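Local structure of tRNA (adenine(58)-N(1))-methyltransferase TrmI (Thermus thermophilus, 2PWY) at residues G35-H39 with E40-E44; T78-P82 with K83-A87; G155-E158 with E159-L162; L92-A95 with P96-V100. The protein uses S-adenosyl-L-methionine to methylate N1 of adenosine 58 in tRNA and is required for cell growth at extreme temperatures. One frame throughout, in Å; residues are numbered along the deposited sequence.

Contacts 2, 3 and 4 belong to the catalytic domain, while contact 1 sits in the small N-terminal domain. The centre of contact 1 is about 31 Å from that of contact 2 and about 46 Å from that of contact 3, on the far side of the chain's centre. Contacts 2 and 3 both touch the bound S-adenosyl-L-homocysteine, one at the amino-acid end and the other at the adenine. Their centres are about 24 Å apart. Contact 4 follows contact 2 along the chain, joining helix 82-91 to strand 99-103, and their nearest atoms are about 5 Å apart. Contacts 2 and 4 also meet the second subunit. The V100 side chain of contact 4 is about 12 Å from the ligand.

Contact 1 of 4, residues G35-H39 with E40-E44; sequences GSVPH and EALLE
V37 reaches over the first turn of helix 39-45 with one methyl. Its CG1 lies 3.6 Å from A41 CB and 3.9 Å from L42 CD2. CG1 is anti to the backbone N (chi1 179°), which turns this branch to the helix. The V37 and L42 side chains cross at a slant. L42 uses its other branch on H39: CD1 comes obliquely to the imidazole, 4.1 Å from H39 CD2. The two methyls of L42 thus serve different neighbours. L42 also packs on V51, L10 and L12 of the neighbouring sheet. With an alanine here, both methyls go, which would probably open a gap towards V51, L10 and L12 and leave V37 CG1 with less to pack on. This is a strand-to-helix junction of the TrmI-like N-terminal domain, which may help recognise tRNA. P38 is the N-cap. P38 O accepts from A41 N at 2.9 Å, with the donor well above the carbonyl plane. H39 O takes L43 N more directly, at 3.1 Å. The E40 chain bends back at chi2 (79°) and sets OE1 3.4 Å from P38 CB. Its OE2 is hydrogen-bonded to the backbone N of G27, and H39 ND1 to that of K25.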
loop_
_atom_site.group_PDB
_atom_site.type_symbol
_atom_site.label_atom_id
_atom_site.label_comp_id
_atom_site.label_asym_id
_atom_site.label_seq_id
_atom_site.Cartn_x
_atom_site.Cartn_y
_atom_site.Cartn_z
ATOM N N GLY A 35 22.255 -13.075 -31.681
ATOM C CA GLY A 35 23.525 -12.588 -32.197
ATOM C C GLY A 35 24.495 -12.187 -31.109
ATOM O O GLY A 35 24.164 -11.377 -30.228
ATOM N N SER A 36 25.690 -12.773 -31.168
ATOM C CA SER A 36 26.777 -12.409 -30.267
ATOM C C SER A 36 27.426 -11.101 -30.707
ATOM O O SER A 36 27.447 -10.774 -31.898
ATOM C CB SER A 36 27.812 -13.527 -30.198
ATOM O OG SER A 36 27.252 -14.673 -29.576
ATOM N N VAL A 37 27.946 -10.352 -29.736
ATOM C CA VAL A 37 28.495 -9.025 -29.992
ATOM C C VAL A 37 29.852 -8.907 -29.303
ATOM O O VAL A 37 29.940 -9.153 -28.100
ATOM C CB VAL A 37 27.544 -7.906 -29.461
ATOM C CG1 VAL A 37 28.131 -6.523 -29.718
ATOM C CG2 VAL A 37 26.158 -8.015 -30.101
ATOM N N PRO A 38 30.906 -8.515 -30.055
ATOM C CA PRO A 38 32.208 -8.285 -29.420
ATOM C C PRO A 38 32.102 -7.158 -28.404
ATOM O O PRO A 38 31.369 -6.184 -28.624
ATOM C CB PRO A 38 33.119 -7.845 -30.578
ATOM C CG PRO A 38 32.387 -8.154 -31.823
ATOM C CD PRO A 38 30.934 -8.244 -31.509
ATOM N N HIS A 39 32.825 -7.284 -27.291
ATOM C CA HIS A 39 32.826 -6.234 -26.281
ATOM C C HIS A 39 33.200 -4.865 -26.846
ATOM O O HIS A 39 32.668 -3.844 -26.411
ATOM C CB HIS A 39 33.733 -6.626 -25.113
ATOM C CG HIS A 39 33.145 -7.685 -24.235
ATOM N ND1 HIS A 39 33.720 -8.064 -23.043
ATOM C CD2 HIS A 39 32.021 -8.433 -24.362
ATOM C CE1 HIS A 39 32.993 -9.015 -22.483
ATOM N NE2 HIS A 39 31.949 -9.251 -23.257
ATOM N N GLU A 40 34.092 -4.848 -27.833
ATOM C CA GLU A 40 34.480 -3.598 -28.488
ATOM C C GLU A 40 33.271 -2.853 -29.059
ATOM O O GLU A 40 33.214 -1.622 -28.985
ATOM C CB GLU A 40 35.491 -3.860 -29.608
ATOM C CG GLU A 40 36.842 -4.380 -29.129
ATOM C CD GLU A 40 36.861 -5.875 -28.794
ATOM O OE1 GLU A 40 35.844 -6.581 -28.997
ATOM O OE2 GLU A 40 37.920 -6.346 -28.329
ATOM N N ALA A 41 32.316 -3.588 -29.623
ATOM C CA ALA A 41 31.127 -2.957 -30.224
ATOM C C ALA A 41 30.311 -2.256 -29.143
ATOM O O ALA A 41 29.720 -1.197 -29.381
ATOM C CB ALA A 41 30.271 -3.971 -30.950
ATOM N N LEU A 42 30.278 -2.871 -27.961
ATOM C CA LEU A 42 29.546 -2.341 -26.811
ATOM C C LEU A 42 30.156 -1.040 -26.342
ATOM O O LEU A 42 29.451 -0.058 -26.106
ATOM C CB LEU A 42 29.523 -3.354 -25.665
ATOM C CG LEU A 42 28.903 -4.718 -25.972
ATOM C CD1 LEU A 42 29.070 -5.681 -24.791
ATOM C CD2 LEU A 42 27.442 -4.612 -26.363
ATOM N N LEU A 43 31.477 -1.039 -26.213
ATOM C CA LEU A 43 32.211 0.141 -25.793
ATOM C C LEU A 43 32.078 1.257 -26.827
ATOM O O LEU A 43 31.923 2.433 -26.481
ATOM C CB LEU A 43 33.676 -0.223 -25.540
ATOM C CG LEU A 43 33.911 -1.290 -24.448
ATOM C CD1 LEU A 43 35.273 -1.952 -24.623
ATOM C CD2 LEU A 43 33.776 -0.701 -23.046
ATOM N N GLU A 44 32.109 0.879 -28.101
ATOM C CA GLU A 44 31.946 1.842 -29.181
ATOM C C GLU A 44 30.567 2.507 -29.161
ATOM O O GLU A 44 30.462 3.724 -29.337
ATOM C CB GLU A 44 32.270 1.179 -30.520
ATOM C CG GLU A 44 33.781 1.124 -30.721
ATOM C CD GLU A 44 34.270 -0.028 -31.590
ATOM O OE1 GLU A 44 33.433 -0.745 -32.188
ATOM O OE2 GLU A 44 35.511 -0.207 -31.662
#

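Contact 2 of 4, residues T78-P82 with K83-A87; sequences TPTYP and KDASA. With SAH (S-adenosyl-L-homocysteine), chain E.
P82 meets the following turn mainly through its backbone. Its carbonyl O accepts from S86 N at 3.0 Å, an i to i+4 bond of helix 82-91. The pyrrolidine ring lies at the start of this helix, where P82 has no N-H to offer. K83 sends its chain out from the helix, with CG lodged between the backbone N and the carbonyl carbon (chi1 68°). The chain is straight until it bends at the last torsion. That bend brings K83 NZ to D84 OD1 at 2.8 Å, a salt bridge made from the syn side, somewhat out of the carboxylate plane. The same ammonium is also hydrogen-bonded to V224 O and T246 OG1, and D84 OD2 is hydrogen-bonded to T246 OG1. Y81 is the N-cap of the helix. Its carbonyl O receives A85 N at 2.9 Å, nearly straight, and D84 N by a weak hydrogen bond. Y81 CB lies 3.5 Å from D84 OD2, while the ring leads away from the helix. Here the loop that leads into a helix of the class I methyltransferase domain lines the cofactor pocket. T80, just before the cap, faces two ways. Its methyl CG2 packs 3.7 Å from A85 N and 3.9 Å from D84 CB, with A85 CB close by. OG1, on the other branch, accepts from the amino N of S-adenosyl-L-homocysteine and is also hydrogen-bonded to D173. The backbone N of T80 hydrogen-bonds the ligand carboxylate O at 2.9 Å. On the helix, S86 OG is hydrogen-bonded to T90 of the second subunit.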
loop_
_atom_site.group_PDB
_atom_site.type_symbol
_atom_site.label_atom_id
_atom_site.label_comp_id
_atom_site.label_asym_id
_atom_site.label_seq_id
_atom_site.Cartn_x
_atom_site.Cartn_y
_atom_site.Cartn_z
ATOM N N THR A 78 21.955 -12.369 -0.100
ATOM C CA THR A 78 21.084 -11.454 -0.836
ATOM C C THR A 78 21.293 -9.996 -0.361
ATOM O O THR A 78 21.226 -9.709 0.845
ATOM C CB THR A 78 19.598 -11.874 -0.745
ATOM O OG1 THR A 78 19.452 -13.223 -1.224
ATOM C CG2 THR A 78 18.719 -10.950 -1.574
ATOM N N PRO A 79 21.568 -9.077 -1.308
ATOM C CA PRO A 79 21.802 -7.702 -0.870
ATOM C C PRO A 79 20.521 -7.018 -0.426
ATOM O O PRO A 79 19.424 -7.423 -0.819
ATOM C CB PRO A 79 22.356 -6.993 -2.113
ATOM C CG PRO A 79 22.203 -7.937 -3.249
ATOM C CD PRO A 79 21.679 -9.246 -2.771
ATOM N N THR A 80 20.679 -5.982 0.393
ATOM C CA THR A 80 19.594 -5.068 0.728
ATOM C C THR A 80 18.963 -4.552 -0.567
ATOM O O THR A 80 19.679 -4.192 -1.506
ATOM C CB THR A 80 20.152 -3.876 1.524
ATOM O OG1 THR A 80 20.917 -4.365 2.638
ATOM C CG2 THR A 80 19.039 -2.959 2.019
ATOM N N TYR A 81 17.633 -4.517 -0.640
ATOM C CA TYR A 81 17.010 -3.971 -1.843
ATOM C C TYR A 81 17.260 -2.469 -1.946
ATOM O O TYR A 81 17.321 -1.780 -0.933
ATOM C CB TYR A 81 15.513 -4.296 -1.893
ATOM C CG TYR A 81 15.258 -5.744 -2.273
ATOM C CD1 TYR A 81 14.835 -6.092 -3.557
ATOM C CD2 TYR A 81 15.462 -6.765 -1.345
ATOM C CE1 TYR A 81 14.614 -7.435 -3.903
ATOM C CE2 TYR A 81 15.250 -8.090 -1.672
ATOM C CZ TYR A 81 14.820 -8.422 -2.945
ATOM O OH TYR A 81 14.611 -9.754 -3.244
ATOM N N PRO A 82 17.416 -1.954 -3.177
ATOM C CA PRO A 82 17.637 -0.521 -3.389
ATOM C C PRO A 82 16.655 0.422 -2.680
ATOM O O PRO A 82 17.088 1.404 -2.108
ATOM C CB PRO A 82 17.559 -0.391 -4.920
ATOM C CG PRO A 82 18.095 -1.680 -5.389
ATOM C CD PRO A 82 17.428 -2.679 -4.463
ATOM N N LYS A 83 15.357 0.126 -2.673
ATOM C CA LYS A 83 14.406 1.022 -2.005
ATOM C C LYS A 83 14.729 1.152 -0.509
ATOM O O LYS A 83 14.551 2.212 0.112
ATOM C CB LYS A 83 12.969 0.530 -2.206
ATOM C CG LYS A 83 12.630 -0.777 -1.498
ATOM C CD LYS A 83 11.181 -1.183 -1.745
ATOM C CE LYS A 83 10.890 -2.515 -1.033
ATOM N NZ LYS A 83 10.921 -2.414 0.460
ATOM N N ASP A 84 15.189 0.048 0.067
ATOM C CA ASP A 84 15.483 -0.004 1.496
ATOM C C ASP A 84 16.827 0.630 1.818
ATOM O O ASP A 84 16.949 1.336 2.817
ATOM C CB ASP A 84 15.438 -1.457 1.975
ATOM C CG ASP A 84 14.091 -2.117 1.688
ATOM O OD1 ASP A 84 13.070 -1.506 2.035
ATOM O OD2 ASP A 84 14.070 -3.216 1.100
ATOM N N ALA A 85 17.830 0.381 0.980
ATOM C CA ALA A 85 19.168 0.955 1.193
ATOM C C ALA A 85 19.099 2.483 1.080
ATOM O O ALA A 85 19.671 3.205 1.898
ATOM C CB ALA A 85 20.167 0.370 0.213
ATOM N N SER A 86 18.360 2.956 0.083
ATOM C CA SER A 86 18.072 4.377 -0.097
ATOM C C SER A 86 17.447 4.996 1.163
ATOM O O SER A 86 17.906 6.045 1.655
ATOM C CB SER A 86 17.125 4.535 -1.299
ATOM O OG SER A 86 16.793 5.891 -1.524
ATOM N N ALA A 87 16.407 4.352 1.694
ATOM C CA ALA A 87 15.744 4.827 2.912
ATOM C C ALA A 87 16.674 4.776 4.117
ATOM O O ALA A 87 16.673 5.696 4.944
ATOM C CB ALA A 87 14.465 4.042 3.175
HETATM N N SAH E . 23.318 -5.638 3.431
HETATM C CA SAH E . 24.119 -6.702 2.741
HETATM C CB SAH E . 23.525 -8.083 2.994
HETATM C CG SAH E . 23.796 -8.582 4.416
HETATM S SD SAH E . 23.299 -10.319 4.563
HETATM C C SAH E . 24.170 -6.384 1.259
HETATM O O SAH E . 23.503 -5.441 0.806
HETATM O OXT SAH E . 24.889 -7.044 0.501
HETATM C "C5'" SAH E . 23.800 -10.514 6.293
HETATM C "C4'" SAH E . 25.304 -10.771 6.432
HETATM O "O4'" SAH E . 25.687 -10.523 7.769
HETATM C "C3'" SAH E . 25.755 -12.205 6.124
HETATM O "O3'" SAH E . 26.808 -12.142 5.167
HETATM C "C2'" SAH E . 26.237 -12.756 7.466
HETATM O "O2'" SAH E . 27.359 -13.603 7.363
HETATM C "C1'" SAH E . 26.642 -11.495 8.187
HETATM N N9 SAH E . 26.554 -11.474 9.656
HETATM C C8 SAH E . 25.507 -11.897 10.425
HETATM N N7 SAH E . 25.808 -11.613 11.712
HETATM C C5 SAH E . 26.998 -10.976 11.773
HETATM C C6 SAH E . 27.758 -10.469 12.835
HETATM N N6 SAH E . 27.325 -10.552 14.103
HETATM N N1 SAH E . 28.973 -9.865 12.537
HETATM C C2 SAH E . 29.425 -9.777 11.243
HETATM N N3 SAH E . 28.670 -10.292 10.208
HETATM C C4 SAH E . 27.477 -10.877 10.473
#

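Contact 3 of 4, residues G155-E158 with E159-L162; sequences GKLE and EAEL. With SAH (S-adenosyl-L-homocysteine), chain E.
K156 lies alongside E159, the two side chains pointing the same way. K156 CD is 4.0 Å from E159 OE2, but the ammonium and carboxylate are not in contact. A water links the backbone N of K156, from which it accepts, to E159 OE1, to which it donates at 2.6 Å. L157 packs into the apolar side of the turn. With CG anti to the backbone N (chi1 -178°), the branch end CD1 comes back to A160 CB, at 4.1 Å, and to L162 CD1, at 4.2 Å. Y127 of the central sheet touches all three residues of this apolar cluster, and L101 touches the two leucines. The backbone winds through a short 3-10 turn. E159 N is hydrogen-bonded to K156 O, and A160 N to L157 O, both at 3.0 Å, each donor standing well above the carbonyl plane. The turn presents two groups to the adenine of S-adenosyl-L-homocysteine. L157 N donates to adenine N1 at 3.1 Å in a nearly straight bond. E158, bent at chi2 (92°), takes the exocyclic N6 on OE1 at 2.8 Å. With an alanine here the N6 amino group would probably lose this acceptor, and the hold on the adenine would be weaker. Main-chain N-H to N1 and acidic side chain to N6 together read the adenine edge, as part of the S-adenosyl-L-methionine site of this class I methyltransferase.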
loop_
_atom_site.group_PDB
_atom_site.type_symbol
_atom_site.label_atom_id
_atom_site.label_comp_id
_atom_site.label_asym_id
_atom_site.label_seq_id
_atom_site.Cartn_x
_atom_site.Cartn_y
_atom_site.Cartn_z
ATOM N N GLY A 155 35.252 -10.792 10.531
ATOM C CA GLY A 155 34.968 -11.093 11.931
ATOM C C GLY A 155 33.582 -10.675 12.361
ATOM O O GLY A 155 32.867 -9.991 11.626
ATOM N N LYS A 156 33.208 -11.095 13.565
ATOM C CA LYS A 156 31.924 -10.717 14.145
ATOM C C LYS A 156 32.004 -9.302 14.698
ATOM O O LYS A 156 32.995 -8.926 15.335
ATOM C CB LYS A 156 31.525 -11.698 15.250
ATOM C CG LYS A 156 31.224 -13.102 14.742
ATOM C CD LYS A 156 31.268 -14.123 15.878
ATOM C CE LYS A 156 31.003 -15.551 15.375
ATOM N NZ LYS A 156 31.913 -15.969 14.239
ATOM N N LEU A 157 30.962 -8.517 14.442
ATOM C CA LEU A 157 30.900 -7.169 14.971
ATOM C C LEU A 157 31.011 -7.179 16.507
ATOM O O LEU A 157 31.650 -6.301 17.068
ATOM C CB LEU A 157 29.631 -6.443 14.501
ATOM C CG LEU A 157 29.452 -4.983 14.955
ATOM C CD1 LEU A 157 30.665 -4.125 14.564
ATOM C CD2 LEU A 157 28.148 -4.364 14.443
ATOM N N GLU A 158 30.420 -8.191 17.161
ATOM C CA GLU A 158 30.475 -8.350 18.633
ATOM C C GLU A 158 31.890 -8.266 19.195
ATOM O O GLU A 158 32.076 -7.947 20.374
ATOM C CB GLU A 158 29.960 -9.730 19.078
ATOM C CG GLU A 158 28.539 -10.018 18.864
ATOM C CD GLU A 158 28.284 -10.686 17.538
ATOM O OE1 GLU A 158 28.765 -10.178 16.508
ATOM O OE2 GLU A 158 27.576 -11.713 17.542
ATOM N N GLU A 159 32.870 -8.607 18.363
ATOM C CA GLU A 159 34.254 -8.781 18.809
ATOM C C GLU A 159 35.159 -7.655 18.319
ATOM O O GLU A 159 36.377 -7.670 18.548
ATOM C CB GLU A 159 34.768 -10.162 18.372
ATOM C CG GLU A 159 33.970 -11.279 19.048
ATOM C CD GLU A 159 34.289 -12.676 18.555
ATOM O OE1 GLU A 159 35.159 -12.846 17.673
ATOM O OE2 GLU A 159 33.652 -13.622 19.066
ATOM N N ALA A 160 34.555 -6.658 17.676
ATOM C CA ALA A 160 35.319 -5.570 17.065
ATOM C C ALA A 160 35.951 -4.653 18.108
ATOM O O ALA A 160 35.358 -4.383 19.142
ATOM C CB ALA A 160 34.428 -4.759 16.150
ATOM N N GLU A 161 37.161 -4.184 17.825
ATOM C CA GLU A 161 37.764 -3.112 18.616
ATOM C C GLU A 161 37.316 -1.783 18.040
ATOM O O GLU A 161 37.704 -1.430 16.923
ATOM C CB GLU A 161 39.284 -3.206 18.578
ATOM C CG GLU A 161 39.817 -4.385 19.334
ATOM C CD GLU A 161 41.330 -4.472 19.294
ATOM O OE1 GLU A 161 41.978 -3.735 18.516
ATOM O OE2 GLU A 161 41.861 -5.302 20.051
ATOM N N LEU A 162 36.496 -1.052 18.795
ATOM C CA LEU A 162 35.883 0.178 18.299
ATOM C C LEU A 162 36.118 1.348 19.244
ATOM O O LEU A 162 36.163 1.163 20.458
ATOM C CB LEU A 162 34.367 -0.020 18.101
ATOM C CG LEU A 162 33.929 -1.050 17.052
ATOM C CD1 LEU A 162 32.417 -1.049 16.876
ATOM C CD2 LEU A 162 34.622 -0.836 15.705
HETATM N N SAH E . 23.318 -5.638 3.431
HETATM C CA SAH E . 24.119 -6.702 2.741
HETATM C CB SAH E . 23.525 -8.083 2.994
HETATM C CG SAH E . 23.796 -8.582 4.416
HETATM S SD SAH E . 23.299 -10.319 4.563
HETATM C C SAH E . 24.170 -6.384 1.259
HETATM O O SAH E . 23.503 -5.441 0.806
HETATM O OXT SAH E . 24.889 -7.044 0.501
HETATM C "C5'" SAH E . 23.800 -10.514 6.293
HETATM C "C4'" SAH E . 25.304 -10.771 6.432
HETATM O "O4'" SAH E . 25.687 -10.523 7.769
HETATM C "C3'" SAH E . 25.755 -12.205 6.124
HETATM O "O3'" SAH E . 26.808 -12.142 5.167
HETATM C "C2'" SAH E . 26.237 -12.756 7.466
HETATM O "O2'" SAH E . 27.359 -13.603 7.363
HETATM C "C1'" SAH E . 26.642 -11.495 8.187
HETATM N N9 SAH E . 26.554 -11.474 9.656
HETATM C C8 SAH E . 25.507 -11.897 10.425
HETATM N N7 SAH E . 25.808 -11.613 11.712
HETATM C C5 SAH E . 26.998 -10.976 11.773
HETATM C C6 SAH E . 27.758 -10.469 12.835
HETATM N N6 SAH E . 27.325 -10.552 14.103
HETATM N N1 SAH E . 28.973 -9.865 12.537
HETATM C C2 SAH E . 29.425 -9.777 11.243
HETATM N N3 SAH E . 28.670 -10.292 10.208
HETATM C C4 SAH E . 27.477 -10.877 10.473
HETATM O O HOH W 1 35.141 -12.476 15.088
#

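Contact 4 of 4, residues L92-A95 with P96-V100; sequences LDLA and PGMRV
A type II beta turn from A95 to M98 leads the chain from helix 82-91 into strand 99-103. The turn is closed by M98 N, which donates to A95 O at 3.2 Å. P96 and G97 form its corner, with G97 at positive phi (96°). The M98 side chain folds back across the turn. With CG anti to the carbonyl carbon (chi1 -78°) and the rest extended, SD lies 3.4 Å from A95 N, in a weak N-H to sulfur bond. The methyl CE goes further, 3.9 Å from A95 CB and 3.5 Å from D93 O. L94 adds CD2, which touches M98 SD at 4.3 Å. The same CD2 also meets V100 CB at 4.2 Å, the L94 and V100 side chains crossing at about a right angle. L94 and V100 then pack on helix 109-118. D93, at positive phi, ends the helix in a Schellman motif. Its carboxylate forms salt bridges with R192 and with R116 of the second subunit. A helix stopped by a Schellman motif, then a tight turn into a central parallel strand, is the entry to the Rossmann-like sheet of this methyltransferase domain.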
loop_
_atom_site.group_PDB
_atom_site.type_symbol
_atom_site.label_atom_id
_atom_site.label_comp_id
_atom_site.label_asym_id
_atom_site.label_seq_id
_atom_site.Cartn_x
_atom_site.Cartn_y
_atom_site.Cartn_z
ATOM N N LEU A 92 19.477 7.154 8.598
ATOM C CA LEU A 92 20.770 7.307 9.269
ATOM C C LEU A 92 21.310 8.740 9.198
ATOM O O LEU A 92 22.292 9.081 9.885
ATOM C CB LEU A 92 21.787 6.330 8.672
ATOM C CG LEU A 92 21.649 4.863 9.089
ATOM C CD1 LEU A 92 22.394 3.958 8.135
ATOM C CD2 LEU A 92 22.115 4.631 10.533
ATOM N N ASP A 93 20.655 9.566 8.388
ATOM C CA ASP A 93 21.008 10.979 8.226
ATOM C C ASP A 93 22.500 11.140 7.875
ATOM O O ASP A 93 23.228 11.916 8.495
ATOM C CB ASP A 93 20.632 11.779 9.490
ATOM C CG ASP A 93 20.826 13.264 9.304
ATOM O OD1 ASP A 93 20.409 13.769 8.233
ATOM O OD2 ASP A 93 21.404 13.905 10.217
ATOM N N LEU A 94 22.951 10.374 6.883
ATOM C CA LEU A 94 24.364 10.382 6.500
ATOM C C LEU A 94 24.687 11.513 5.542
ATOM O O LEU A 94 23.984 11.720 4.547
ATOM C CB LEU A 94 24.769 9.041 5.872
ATOM C CG LEU A 94 24.619 7.821 6.777
ATOM C CD1 LEU A 94 24.997 6.597 6.013
ATOM C CD2 LEU A 94 25.467 7.947 8.059
ATOM N N ALA A 95 25.762 12.226 5.854
ATOM C CA ALA A 95 26.241 13.345 5.062
ATOM C C ALA A 95 27.727 13.127 4.782
ATOM O O ALA A 95 28.367 12.301 5.441
ATOM C CB ALA A 95 26.025 14.652 5.823
ATOM N N PRO A 96 28.282 13.843 3.782
ATOM C CA PRO A 96 29.704 13.663 3.495
ATOM C C PRO A 96 30.592 13.867 4.717
ATOM O O PRO A 96 30.376 14.799 5.495
ATOM C CB PRO A 96 29.989 14.731 2.439
ATOM C CG PRO A 96 28.672 14.933 1.754
ATOM C CD PRO A 96 27.646 14.802 2.857
ATOM N N GLY A 97 31.581 12.994 4.858
ATOM C CA GLY A 97 32.580 13.117 5.915
ATOM C C GLY A 97 32.261 12.277 7.130
ATOM O O GLY A 97 33.108 12.121 8.025
ATOM N N MET A 98 31.039 11.741 7.185
ATOM C CA MET A 98 30.627 10.948 8.340
ATOM C C MET A 98 31.267 9.562 8.363
ATOM O O MET A 98 31.752 9.078 7.337
ATOM C CB MET A 98 29.107 10.833 8.403
ATOM C CG MET A 98 28.439 12.088 8.944
ATOM S SD MET A 98 26.656 11.899 9.085
ATOM C CE MET A 98 26.146 13.556 9.549
ATOM N N ARG A 99 31.222 8.932 9.536
ATOM C CA ARG A 99 31.784 7.598 9.744
ATOM C C ARG A 99 30.637 6.679 10.143
ATOM O O ARG A 99 29.966 6.923 11.148
ATOM C CB ARG A 99 32.853 7.647 10.831
ATOM C CG ARG A 99 33.959 8.644 10.530
ATOM C CD ARG A 99 34.950 8.789 11.682
ATOM N NE ARG A 99 36.027 7.797 11.626
ATOM C CZ ARG A 99 36.127 6.762 12.452
ATOM N NH1 ARG A 99 35.213 6.586 13.395
ATOM N NH2 ARG A 99 37.143 5.906 12.349
ATOM N N VAL A 100 30.405 5.647 9.338
ATOM C CA VAL A 100 29.278 4.746 9.566
ATOM C C VAL A 100 29.756 3.313 9.776
ATOM O O VAL A 100 30.607 2.820 9.038
ATOM C CB VAL A 100 28.222 4.850 8.423
ATOM C CG1 VAL A 100 28.824 4.491 7.045
ATOM C CG2 VAL A 100 26.996 3.992 8.732
#